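Local coordinates for uncharacterized protein (Methanosarcina mazei, PDB 3R6A) that is of unknown function but belongs to the glyoxalase/bleomycin resistance protein/dioxygenase superfamily and assembles as a dimer, at residues 24-36 with 44-56. Residues are numbered along the deposited sequence; the frame is centred on the assembly and turned at random.
Sequences YEELLETPVAMRF and ELAQISTILLIAG
Met34, a selenomethionine, and Gln47 form an antiparallel hydrogen-bonded pair: Met34 N donates to Gln47 O, and Gln47 N returns a bond of 2.8 Å to Met34 O. That carbonyl also receives a CA-H...O contact from Ala46. Beyond the pair, the two segments are joined by a weak bond from Phe36 N to Leu45 O and by two waters. One links Val32 O in the loop to Ser49 N in the turn; the other binds Phe36 O, Leu45 N and Arg35 NH1.

The charged contact lies on the face of Arg35 and Ala46. Bent at chi2 and chi3, the arginine folds back over Ala46 CB, and its NH2 reaches Glu44 OE1 at 2.7 Å. NH2 meets this oxygen on the anti side but tilted well out of the carboxylate plane, which stands 78° from the guanidinium in this salt bridge. NH1 adds a weak bond to Leu45 O, so three acceptors, the water included, restrain the guanidinium.

On the other face, the Phe36 ring takes Gln47 CB at its edge, CE2 to CB 3.6 Å, and Leu45 CD2 obliquely. Gln47 is extended, and its NE2 bonds Ser49 O in the type II' turn, which fixes the amide beside the ring.

Apolar packing centres on Ile48. CG1 anti to the backbone N (chi1 180°), with chi2 also extended, carries CD1 to the helix backbone, 3.4 Å from Glu25 N. Leu28 CD1 rests 3.8 Å from Ile48 CG1, while Tyr24 CE2 meets Leu53 CD2 at 3.7 Å.

Tyr24 OH bonds Asp109 and His107 of the second subunit. Strand 5-14, helix 17-27 and strands 34-35, 44-48 and 51-55 run beta-alpha-beta-beta-beta, consistent with the glyoxalase-superfamily unit; here its helix end and edge strand join its hairpin, beside strand 5-14.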
loop_
_atom_site.group_PDB
_atom_site.type_symbol
_atom_site.label_atom_id
_atom_site.label_comp_id
_atom_site.label_asym_id
_atom_site.label_seq_id
_atom_site.Cartn_x
_atom_site.Cartn_y
_atom_site.Cartn_z
ATOM N N TYR B 24 -2.713 1.283 -15.449
ATOM C CA TYR B 24 -2.149 0.230 -14.611
ATOM C C TYR B 24 -2.080 -1.127 -15.292
ATOM O O TYR B 24 -1.186 -1.918 -14.998
ATOM C CB TYR B 24 -2.909 0.144 -13.282
ATOM C CG TYR B 24 -2.645 1.363 -12.434
ATOM C CD1 TYR B 24 -1.386 1.578 -11.862
ATOM C CD2 TYR B 24 -3.604 2.363 -12.303
ATOM C CE1 TYR B 24 -1.092 2.765 -11.197
ATOM C CE2 TYR B 24 -3.321 3.549 -11.644
ATOM C CZ TYR B 24 -2.064 3.749 -11.099
ATOM O OH TYR B 24 -1.772 4.948 -10.494
ATOM N N GLU B 25 -3.004 -1.406 -16.209
ATOM C CA GLU B 25 -2.966 -2.689 -16.908
ATOM C C GLU B 25 -1.705 -2.723 -17.764
ATOM O O GLU B 25 -1.067 -3.765 -17.921
ATOM C CB GLU B 25 -4.226 -2.863 -17.765
ATOM C CG GLU B 25 -5.489 -2.944 -16.908
ATOM C CD GLU B 25 -6.778 -2.909 -17.704
ATOM O OE1 GLU B 25 -6.785 -2.330 -18.809
ATOM O OE2 GLU B 25 -7.790 -3.445 -17.204
ATOM N N GLU B 26 -1.335 -1.565 -18.295
ATOM C CA GLU B 26 -0.141 -1.453 -19.122
ATOM C C GLU B 26 1.119 -1.496 -18.258
ATOM O O GLU B 26 2.051 -2.256 -18.533
ATOM C CB GLU B 26 -0.179 -0.145 -19.910
ATOM C CG GLU B 26 -1.335 -0.055 -20.896
ATOM C CD GLU B 26 -1.071 -0.824 -22.174
ATOM O OE1 GLU B 26 -0.726 -2.022 -22.096
ATOM O OE2 GLU B 26 -1.214 -0.223 -23.262
ATOM N N LEU B 27 1.142 -0.672 -17.213
ATOM C CA LEU B 27 2.292 -0.604 -16.311
ATOM C C LEU B 27 2.605 -1.955 -15.666
ATOM O O LEU B 27 3.765 -2.371 -15.597
ATOM C CB LEU B 27 2.032 0.425 -15.210
ATOM C CG LEU B 27 3.135 0.584 -14.163
ATOM C CD1 LEU B 27 4.336 1.293 -14.778
ATOM C CD2 LEU B 27 2.590 1.367 -12.974
ATOM N N LEU B 28 1.562 -2.638 -15.207
ATOM C CA LEU B 28 1.723 -3.929 -14.546
ATOM C C LEU B 28 1.645 -5.108 -15.509
ATOM O O LEU B 28 1.721 -6.265 -15.093
ATOM C CB LEU B 28 0.659 -4.082 -13.455
ATOM C CG LEU B 28 0.654 -2.987 -12.387
ATOM C CD1 LEU B 28 -0.571 -3.126 -11.507
ATOM C CD2 LEU B 28 1.918 -3.082 -11.562
ATOM N N GLU B 29 1.484 -4.814 -16.794
ATOM C CA GLU B 29 1.404 -5.857 -17.808
ATOM C C GLU B 29 0.423 -6.948 -17.386
ATOM O O GLU B 29 0.745 -8.136 -17.404
ATOM C CB GLU B 29 2.797 -6.447 -18.047
ATOM C CG GLU B 29 3.858 -5.374 -18.222
ATOM C CD GLU B 29 5.258 -5.936 -18.356
ATOM O OE1 GLU B 29 5.619 -6.837 -17.571
ATOM O OE2 GLU B 29 6.001 -5.461 -19.240
ATOM N N THR B 30 -0.772 -6.520 -16.994
ATOM C CA THR B 30 -1.844 -7.420 -16.581
ATOM C C THR B 30 -3.096 -6.911 -17.290
ATOM O O THR B 30 -3.572 -5.816 -17.000
ATOM C CB THR B 30 -2.068 -7.367 -15.063
ATOM O OG1 THR B 30 -0.832 -7.637 -14.385
ATOM C CG2 THR B 30 -3.097 -8.406 -14.653
ATOM N N PRO B 31 -3.645 -7.703 -18.228
ATOM C CA PRO B 31 -4.837 -7.353 -19.006
ATOM C C PRO B 31 -6.191 -7.504 -18.323
ATOM O O PRO B 31 -7.233 -7.357 -18.965
ATOM C CB PRO B 31 -4.711 -8.255 -20.225
ATOM C CG PRO B 31 -4.176 -9.502 -19.623
ATOM C CD PRO B 31 -3.096 -8.995 -18.681
ATOM N N VAL B 32 -6.186 -7.798 -17.032
ATOM C CA VAL B 32 -7.448 -7.939 -16.314
ATOM C C VAL B 32 -7.385 -7.338 -14.921
ATOM O O VAL B 32 -6.320 -7.255 -14.304
ATOM C CB VAL B 32 -7.866 -9.414 -16.194
ATOM C CG1 VAL B 32 -8.155 -9.986 -17.582
ATOM C CG2 VAL B 32 -6.776 -10.210 -15.511
ATOM N N ALA B 33 -8.544 -6.908 -14.439
ATOM C CA ALA B 33 -8.657 -6.319 -13.116
ATOM C C ALA B 33 -9.984 -6.774 -12.540
ATOM O O ALA B 33 -10.889 -7.164 -13.285
ATOM C CB ALA B 33 -8.620 -4.803 -13.212
HETATM N N MSE B 34 -10.100 -6.735 -11.220
HETATM C CA MSE B 34 -11.333 -7.149 -10.575
HETATM C C MSE B 34 -12.138 -5.935 -10.130
HETATM O O MSE B 34 -11.575 -4.902 -9.769
HETATM C CB MSE B 34 -11.036 -8.024 -9.351
HETATM C CG MSE B 34 -10.248 -9.292 -9.639
HETATM SE SE MSE B 34 -11.117 -10.462 -10.912
HETATM C CE MSE B 34 -10.070 -10.006 -12.463
ATOM N N ARG B 35 -13.458 -6.061 -10.183
ATOM C CA ARG B 35 -14.346 -5.001 -9.724
ATOM C C ARG B 35 -15.161 -5.648 -8.617
ATOM O O ARG B 35 -15.625 -6.786 -8.754
ATOM C CB ARG B 35 -15.251 -4.507 -10.855
ATOM C CG ARG B 35 -14.490 -3.782 -11.951
ATOM C CD ARG B 35 -14.094 -2.356 -11.550
ATOM N NE ARG B 35 -15.233 -1.445 -11.658
ATOM C CZ ARG B 35 -15.988 -1.055 -10.637
ATOM N NH1 ARG B 35 -15.725 -1.482 -9.413
ATOM N NH2 ARG B 35 -17.027 -0.260 -10.848
ATOM N N PHE B 36 -15.328 -4.923 -7.516
ATOM C CA PHE B 36 -16.048 -5.450 -6.369
ATOM C C PHE B 36 -17.338 -4.718 -6.074
ATOM O O PHE B 36 -17.470 -3.531 -6.346
ATOM C CB PHE B 36 -15.162 -5.388 -5.125
ATOM C CG PHE B 36 -13.886 -6.166 -5.250
ATOM C CD1 PHE B 36 -13.902 -7.554 -5.263
ATOM C CD2 PHE B 36 -12.667 -5.508 -5.363
ATOM C CE1 PHE B 36 -12.718 -8.280 -5.386
ATOM C CE2 PHE B 36 -11.478 -6.227 -5.486
ATOM C CZ PHE B 36 -11.506 -7.614 -5.497
ATOM N N GLU B 44 -16.025 3.717 -6.398
ATOM C CA GLU B 44 -15.878 2.485 -7.165
ATOM C C GLU B 44 -14.562 1.834 -6.748
ATOM O O GLU B 44 -13.553 2.524 -6.576
ATOM C CB GLU B 44 -15.835 2.773 -8.668
ATOM C CG GLU B 44 -17.078 3.447 -9.261
ATOM C CD GLU B 44 -18.348 2.629 -9.102
ATOM O OE1 GLU B 44 -18.277 1.381 -9.150
ATOM O OE2 GLU B 44 -19.429 3.240 -8.949
ATOM N N LEU B 45 -14.575 0.516 -6.603
ATOM C CA LEU B 45 -13.386 -0.219 -6.188
ATOM C C LEU B 45 -12.926 -1.240 -7.224
ATOM O O LEU B 45 -13.722 -2.040 -7.709
ATOM C CB LEU B 45 -13.668 -0.947 -4.873
ATOM C CG LEU B 45 -12.498 -1.699 -4.238
ATOM C CD1 LEU B 45 -11.457 -0.694 -3.767
ATOM C CD2 LEU B 45 -12.988 -2.540 -3.071
ATOM N N ALA B 46 -11.638 -1.210 -7.548
ATOM C CA ALA B 46 -11.068 -2.163 -8.496
ATOM C C ALA B 46 -9.748 -2.683 -7.942
ATOM O O ALA B 46 -9.094 -2.011 -7.143
ATOM C CB ALA B 46 -10.827 -1.492 -9.844
ATOM N N GLN B 47 -9.362 -3.890 -8.341
ATOM C CA GLN B 47 -8.081 -4.426 -7.899
ATOM C C GLN B 47 -7.303 -4.911 -9.103
ATOM O O GLN B 47 -7.833 -5.646 -9.936
ATOM C CB GLN B 47 -8.246 -5.596 -6.923
ATOM C CG GLN B 47 -6.890 -6.089 -6.379
ATOM C CD GLN B 47 -7.005 -7.296 -5.465
ATOM O OE1 GLN B 47 -7.991 -7.455 -4.754
ATOM N NE2 GLN B 47 -5.979 -8.146 -5.472
ATOM N N ILE B 48 -6.053 -4.477 -9.208
ATOM C CA ILE B 48 -5.181 -4.908 -10.292
ATOM C C ILE B 48 -3.879 -5.285 -9.592
ATOM O O ILE B 48 -3.309 -4.473 -8.857
ATOM C CB ILE B 48 -4.981 -3.783 -11.329
ATOM C CG1 ILE B 48 -4.054 -4.273 -12.444
ATOM C CG2 ILE B 48 -4.458 -2.532 -10.656
ATOM C CD1 ILE B 48 -4.129 -3.438 -13.698
ATOM N N SER B 49 -3.421 -6.519 -9.800
ATOM C CA SER B 49 -2.235 -7.011 -9.099
ATOM C C SER B 49 -2.596 -6.832 -7.613
ATOM O O SER B 49 -3.717 -7.171 -7.221
ATOM C CB SER B 49 -0.992 -6.192 -9.460
ATOM O OG SER B 49 0.162 -6.729 -8.832
ATOM N N THR B 50 -1.680 -6.305 -6.799
ATOM C CA THR B 50 -1.959 -6.087 -5.372
ATOM C C THR B 50 -2.295 -4.632 -5.063
ATOM O O THR B 50 -2.108 -4.155 -3.943
ATOM C CB THR B 50 -0.781 -6.538 -4.464
ATOM O OG1 THR B 50 0.413 -5.826 -4.808
ATOM C CG2 THR B 50 -0.540 -8.028 -4.630
ATOM N N ILE B 51 -2.800 -3.933 -6.071
ATOM C CA ILE B 51 -3.188 -2.542 -5.909
ATOM C C ILE B 51 -4.706 -2.419 -5.889
ATOM O O ILE B 51 -5.386 -2.995 -6.727
ATOM C CB ILE B 51 -2.673 -1.681 -7.073
ATOM C CG1 ILE B 51 -1.147 -1.626 -7.045
ATOM C CG2 ILE B 51 -3.251 -0.273 -6.976
ATOM C CD1 ILE B 51 -0.558 -0.869 -8.198
ATOM N N LEU B 52 -5.225 -1.667 -4.925
ATOM C CA LEU B 52 -6.655 -1.428 -4.834
ATOM C C LEU B 52 -6.854 -0.007 -5.324
ATOM O O LEU B 52 -6.315 0.934 -4.735
ATOM C CB LEU B 52 -7.157 -1.529 -3.386
ATOM C CG LEU B 52 -7.373 -2.906 -2.760
ATOM C CD1 LEU B 52 -7.818 -2.739 -1.308
ATOM C CD2 LEU B 52 -8.433 -3.667 -3.547
ATOM N N LEU B 53 -7.596 0.146 -6.418
ATOM C CA LEU B 53 -7.887 1.461 -6.972
ATOM C C LEU B 53 -9.259 1.897 -6.471
ATOM O O LEU B 53 -10.264 1.225 -6.718
ATOM C CB LEU B 53 -7.893 1.415 -8.504
ATOM C CG LEU B 53 -6.559 1.253 -9.222
ATOM C CD1 LEU B 53 -6.810 1.099 -10.724
ATOM C CD2 LEU B 53 -5.672 2.470 -8.953
ATOM N N ILE B 54 -9.289 3.019 -5.756
ATOM C CA ILE B 54 -10.526 3.565 -5.206
ATOM C C ILE B 54 -10.807 4.863 -5.961
ATOM O O ILE B 54 -10.003 5.793 -5.911
ATOM C CB ILE B 54 -10.353 3.852 -3.703
ATOM C CG1 ILE B 54 -9.898 2.570 -2.997
ATOM C CG2 ILE B 54 -11.661 4.366 -3.109
ATOM C CD1 ILE B 54 -9.530 2.762 -1.549
ATOM N N ALA B 55 -11.938 4.916 -6.664
ATOM C CA ALA B 55 -12.285 6.088 -7.461
ATOM C C ALA B 55 -13.526 6.824 -6.980
ATOM O O ALA B 55 -14.492 6.215 -6.527
ATOM C CB ALA B 55 -12.464 5.681 -8.924
ATOM N N GLY B 56 -13.485 8.147 -7.094
ATOM C CA GLY B 56 -14.604 8.972 -6.678
ATOM C C GLY B 56 -14.179 10.425 -6.579
ATOM O O GLY B 56 -13.014 10.752 -6.808
HETATM O O HOH W 1 -5.339 -7.961 -11.653
HETATM O O HOH W 2 -17.025 -0.873 -6.778
#